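Local coordinates for Alpha/beta hydrolase fold protein (Chitinophaga pinensis, PDB 4PW0), which probably works as a serine hydrolase of the alpha/beta hydrolase superfamily, its natural substrate not yet known, at residues Pro147-Arg152 and Asp234-Thr239; Arg161-Phe166 and His172-Gly177. All blocks are in the same frame, centred on the assembly; numbering follows the deposited sequence.

Interaction 1 (Pro147-Arg152 and Asp234-Thr239); sequences PDLIAR and DEMMDT
Arg152 reaches from helix 146-154 to Glu235, and beside this ion pair Leu149 rests on the loop that, in this alpha/beta hydrolase fold, carries the probable acid of a Ser-His-Asp triad. In the conformers given here, one of two modelled for each residue, Arg152 NH1 donates a proton to Glu235 OE2 at 2.7 Å, with an N-H...O angle of 146°. The oxygen lies at the guanidinium edge, nearly in its plane, and is met on the syn side but well tilted out of the carboxylate plane; the two flat groups stand 67° apart, a turn that suits a single N-H...O bond better than a two-pronged pair. Leu149 makes the apolar half of the contact. Its CG stands opposite the backbone N (chi1 -179°), which sends the two methyls out toward the loop: CD1 lies 3.8 Å from Glu235 CD, while CD2 sits 3.7 Å from CB of Met236, which is selenomethionine in this crystal. Were Leu149 replaced by alanine, both methyls would go, which is likely to leave a gap against Met236 CB and the aliphatic part of Glu235 less firmly seated. Phe164 of helix 158-166 touches Leu149, Arg152 and Glu235 alike. Behind this layer Asp234 ties up the loop: OD2 is hydrogen-bonded to His262 ND1, consistent with a triad whose nucleophile would be Ser110, and OD1 makes an Asx motif, taking the Met237 N proton at 3.0 Å from well above the carboxylate plane.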
# COMPACT_ATOMS: atom_id res chain seq x y z
N PRO A 147 8.97 -13.16 24.53
CA PRO A 147 8.46 -13.54 25.86
C PRO A 147 8.35 -12.38 26.84
O PRO A 147 7.39 -12.34 27.62
CB PRO A 147 9.48 -14.60 26.33
CG PRO A 147 10.01 -15.20 25.07
CD PRO A 147 10.12 -13.98 24.14
N ASP A 148 9.29 -11.44 26.82
CA ASP A 148 9.19 -10.27 27.69
C ASP A 148 8.06 -9.34 27.28
O ASP A 148 7.47 -8.69 28.16
CB ASP A 148 10.51 -9.56 27.83
CG ASP A 148 11.49 -10.35 28.71
OD1 ASP A 148 11.03 -10.97 29.68
OD2 ASP A 148 12.69 -10.40 28.41
N LEU A 149 7.74 -9.27 25.99
CA LEU A 149 6.59 -8.45 25.57
C LEU A 149 5.31 -9.03 26.17
O LEU A 149 4.46 -8.31 26.69
CB LEU A 149 6.52 -8.41 24.06
CG LEU A 149 5.39 -7.58 23.49
CD1 LEU A 149 5.58 -6.11 23.73
CD2 LEU A 149 5.20 -7.93 22.02
N ILE A 150 5.22 -10.35 26.12
CA ILE A 150 4.04 -11.02 26.66
C ILE A 150 4.03 -10.89 28.20
O ILE A 150 2.97 -10.66 28.78
CB ILE A 150 3.99 -12.48 26.20
CG1 ILE A 150 3.86 -12.51 24.65
CG2 ILE A 150 2.88 -13.27 26.92
CD1 ILE A 150 2.79 -11.63 24.05
N ALA A 151 5.19 -10.96 28.85
CA ALA A 151 5.25 -10.75 30.33
C ALA A 151 4.72 -9.36 30.69
O ALA A 151 4.05 -9.21 31.71
CB ALA A 151 6.65 -10.96 30.83
N ARG A 152 4.95 -8.33 29.86
CA ARG A 152 4.40 -6.98 30.10
C ARG A 152 2.89 -6.95 29.86
O ARG A 152 2.12 -6.40 30.66
CB ARG A 152 5.09 -5.93 29.21
CG ARG A 152 6.54 -5.65 29.48
CD ARG A 152 7.11 -4.76 28.36
NE ARG A 152 6.52 -3.42 28.23
CZ ARG A 152 6.54 -2.67 27.11
NH1 ARG A 152 7.09 -3.12 25.95
NH2 ARG A 152 5.98 -1.47 27.12
N ASP A 234 4.62 -1.57 14.72
CA ASP A 234 4.32 -2.88 15.29
C ASP A 234 5.49 -3.22 16.24
O ASP A 234 6.59 -3.54 15.80
CB ASP A 234 4.15 -3.93 14.20
CG ASP A 234 3.88 -5.30 14.73
OD1 ASP A 234 4.18 -5.59 15.90
OD2 ASP A 234 3.34 -6.15 13.93
N GLU A 235 5.24 -3.07 17.54
CA GLU A 235 6.24 -3.36 18.58
C GLU A 235 6.69 -4.82 18.63
O GLU A 235 7.84 -5.14 19.00
CB GLU A 235 5.69 -2.97 19.98
CG GLU A 235 6.68 -3.18 21.11
CD GLU A 235 6.33 -2.61 22.49
OE1 GLU A 235 5.15 -2.33 22.81
OE2 GLU A 235 7.30 -2.47 23.29
N MSE A 236 5.77 -5.74 18.33
CA MSE A 236 6.04 -7.16 18.41
C MSE A 236 6.98 -7.62 17.30
O MSE A 236 7.85 -8.45 17.52
CB MSE A 236 4.69 -7.89 18.33
CG MSE A 236 4.83 -9.41 18.41
SE MSE A 236 3.12 -10.31 18.13
CE MSE A 236 2.18 -9.58 19.65
N MSE A 237 6.72 -7.12 16.08
CA MSE A 237 7.35 -7.65 14.88
C MSE A 237 8.37 -6.71 14.25
O MSE A 237 9.14 -7.18 13.40
CB MSE A 237 6.29 -7.91 13.82
CG MSE A 237 5.22 -8.92 14.22
SE MSE A 237 5.98 -10.72 14.35
CE MSE A 237 4.34 -11.65 14.80
N ASP A 238 8.34 -5.42 14.63
CA ASP A 238 9.12 -4.28 14.07
C ASP A 238 8.57 -3.99 12.65
O ASP A 238 8.73 -4.81 11.74
CB ASP A 238 10.64 -4.55 14.07
CG ASP A 238 11.46 -3.34 13.68
OD1 ASP A 238 10.93 -2.38 13.09
OD2 ASP A 238 12.67 -3.32 14.05
N THR A 239 7.97 -2.83 12.47
CA THR A 239 7.48 -2.44 11.17
C THR A 239 8.54 -2.60 10.09
O THR A 239 8.20 -2.98 8.96
CB THR A 239 6.93 -1.04 11.25
OG1 THR A 239 5.75 -1.08 12.07
CG2 THR A 239 6.59 -0.46 9.87

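Interaction 2 (Arg161-Phe166 and His172-Gly177); sequences RFLFIF and HSRSKG
Leu163 and Arg174 both turn CG away from their own carbonyl carbon (chi1 -64° and -71°), and a bend at chi3 of Arg174 then folds its guanidinium back over the leucine. The two side chains cross at about a right angle. Leu163 CD1 sits over the middle of one guanidinium face, 3.5 Å from Arg174 CZ, so the contact is a methyl laid on a flat cation, with the N-H groups left to point outward round the rim. Two of the nitrogens have partners: Arg174 NH2 forms a salt bridge with Glu160, at the start of the same helix as Leu163, which would help to hold the guanidinium at this turn. Arg174 NH1 gives a proton to a water at 3.3 Å, and that water bonds weakly to Leu163 O. The other methyl, Leu163 CD2, presses on bare backbone, 3.7 Å from Gly177 CA. A side chain at Gly177 would point straight into this methyl, so the glycine lets the leucine come in close. Next to it the Phe162 ring turns its edge to Gly177 O, with CE2 3.6 Å away. The axes of the two segments come within 10.0 Å and cross at 123°, a steep crossing of consecutive helices joined by a short loop. Phe162 continues onto Thr180 and Leu181 of helix 171-184, while Phe164 faces helix 146-154, all within the region between strands 127-133 and 226-231 where alpha/beta hydrolases commonly carry a lid.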
# COMPACT_ATOMS: atom_id res chain seq x y z
N ARG A 161 -4.85 -4.95 27.69
CA ARG A 161 -4.00 -5.94 27.06
C ARG A 161 -4.17 -5.88 25.53
O ARG A 161 -3.19 -5.90 24.76
CB ARG A 161 -4.28 -7.35 27.60
CG ARG A 161 -3.27 -8.40 27.21
CD ARG A 161 -3.63 -9.80 27.70
NE ARG A 161 -3.28 -10.08 29.12
CZ ARG A 161 -3.42 -11.29 29.70
NH1 ARG A 161 -3.71 -12.36 28.98
NH2 ARG A 161 -3.11 -11.47 30.97
N PHE A 162 -5.43 -5.83 25.07
CA PHE A 162 -5.76 -5.75 23.65
C PHE A 162 -5.18 -4.47 23.02
O PHE A 162 -4.55 -4.56 21.95
CB PHE A 162 -7.28 -5.76 23.53
CG PHE A 162 -7.79 -5.83 22.09
CD1 PHE A 162 -7.75 -7.01 21.38
CD2 PHE A 162 -8.30 -4.73 21.49
CE1 PHE A 162 -8.25 -7.07 20.08
CE2 PHE A 162 -8.82 -4.78 20.21
CZ PHE A 162 -8.79 -5.95 19.50
N LEU A 163 -5.33 -3.32 23.66
CA LEU A 163 -4.81 -2.07 23.10
C LEU A 163 -3.29 -2.09 23.11
O LEU A 163 -2.64 -1.62 22.14
CB LEU A 163 -5.34 -0.86 23.82
CG LEU A 163 -6.87 -0.65 23.72
CD1 LEU A 163 -7.27 0.59 24.48
CD2 LEU A 163 -7.35 -0.54 22.30
N PHE A 164 -2.70 -2.67 24.15
CA PHE A 164 -1.23 -2.76 24.24
C PHE A 164 -0.64 -3.59 23.11
O PHE A 164 0.39 -3.22 22.53
CB PHE A 164 -0.80 -3.31 25.63
CG PHE A 164 0.68 -3.58 25.76
CD1 PHE A 164 1.52 -2.53 26.03
CD2 PHE A 164 1.20 -4.81 25.61
CE1 PHE A 164 2.89 -2.76 26.10
CE2 PHE A 164 2.57 -5.05 25.72
CZ PHE A 164 3.39 -4.01 25.95
N ILE A 165 -1.24 -4.74 22.84
CA ILE A 165 -0.74 -5.62 21.83
C ILE A 165 -1.00 -5.10 20.43
O ILE A 165 -0.18 -5.37 19.54
CB ILE A 165 -1.31 -7.05 22.01
CG1 ILE A 165 -0.73 -7.67 23.28
CG2 ILE A 165 -1.08 -7.93 20.80
CD1 ILE A 165 0.76 -8.04 23.27
N PHE A 166 -2.16 -4.51 20.18
CA PHE A 166 -2.62 -4.29 18.82
C PHE A 166 -2.63 -2.85 18.32
O PHE A 166 -2.73 -2.61 17.10
CB PHE A 166 -3.99 -4.92 18.55
CG PHE A 166 -3.97 -6.42 18.58
CD1 PHE A 166 -3.32 -7.16 17.62
CD2 PHE A 166 -4.67 -7.12 19.57
CE1 PHE A 166 -3.35 -8.53 17.63
CE2 PHE A 166 -4.67 -8.47 19.60
CZ PHE A 166 -4.02 -9.21 18.62
N HIS A 172 -6.59 8.49 18.71
CA HIS A 172 -7.07 8.09 17.40
C HIS A 172 -6.94 6.54 17.26
O HIS A 172 -7.92 5.87 16.93
CB HIS A 172 -6.18 8.76 16.33
CG HIS A 172 -6.36 8.22 14.95
ND1 HIS A 172 -7.53 8.37 14.24
CD2 HIS A 172 -5.50 7.56 14.14
CE1 HIS A 172 -7.39 7.81 13.05
NE2 HIS A 172 -6.18 7.31 12.97
N SER A 173 -5.78 6.00 17.57
CA SER A 173 -5.57 4.56 17.40
C SER A 173 -6.37 3.77 18.43
O SER A 173 -7.06 2.79 18.10
CB SER A 173 -4.08 4.23 17.47
OG SER A 173 -3.87 2.84 17.24
N ARG A 174 -6.32 4.23 19.69
CA ARG A 174 -7.00 3.51 20.76
C ARG A 174 -8.52 3.49 20.53
O ARG A 174 -9.14 2.46 20.85
CB ARG A 174 -6.63 4.08 22.10
CG ARG A 174 -5.20 3.77 22.51
CD ARG A 174 -4.77 4.49 23.78
NE ARG A 174 -5.50 4.12 24.97
CZ ARG A 174 -5.18 3.11 25.78
NH1 ARG A 174 -4.22 2.22 25.50
NH2 ARG A 174 -5.92 2.92 26.86
N SER A 175 -9.10 4.56 20.02
CA SER A 175 -10.52 4.53 19.73
C SER A 175 -10.89 3.56 18.64
O SER A 175 -11.96 2.93 18.68
CB SER A 175 -11.04 5.91 19.43
OG SER A 175 -11.00 6.67 20.60
N LYS A 176 -10.00 3.38 17.65
CA LYS A 176 -10.24 2.35 16.64
C LYS A 176 -10.05 0.97 17.25
O LYS A 176 -10.65 -0.01 16.75
CB LYS A 176 -9.35 2.59 15.42
CG LYS A 176 -9.77 3.84 14.65
CD LYS A 176 -8.96 4.27 13.47
CE LYS A 176 -9.61 5.46 12.72
NZ LYS A 176 -10.91 5.27 11.99
N GLY A 177 -9.26 0.85 18.31
CA GLY A 177 -9.15 -0.37 19.08
C GLY A 177 -10.44 -0.70 19.83
O GLY A 177 -10.88 -1.86 19.84
O HOH W 1 -2.63 1.28 22.79

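How the interactions relate
The two contacts lie 14 Å apart between centres, on the same side of the chain's centre, and helix 158-166 is what joins them. One side of it packs on helix 171-184 in interaction 2; from the other, Phe164 and Ile165 reach the residues of interaction 1, with Phe164 CE2 3.8 Å from Leu149 CD1 and Ile165 CG2 3.8 Å from Met236 CE. Along the chain interaction 2 is nested inside the loop closed by interaction 1. These helices belong to the insertion between strands 127-133 and 226-231, the usual place of a hydrolase lid, so the insertion is fastened to the loop bearing the probable catalytic acid.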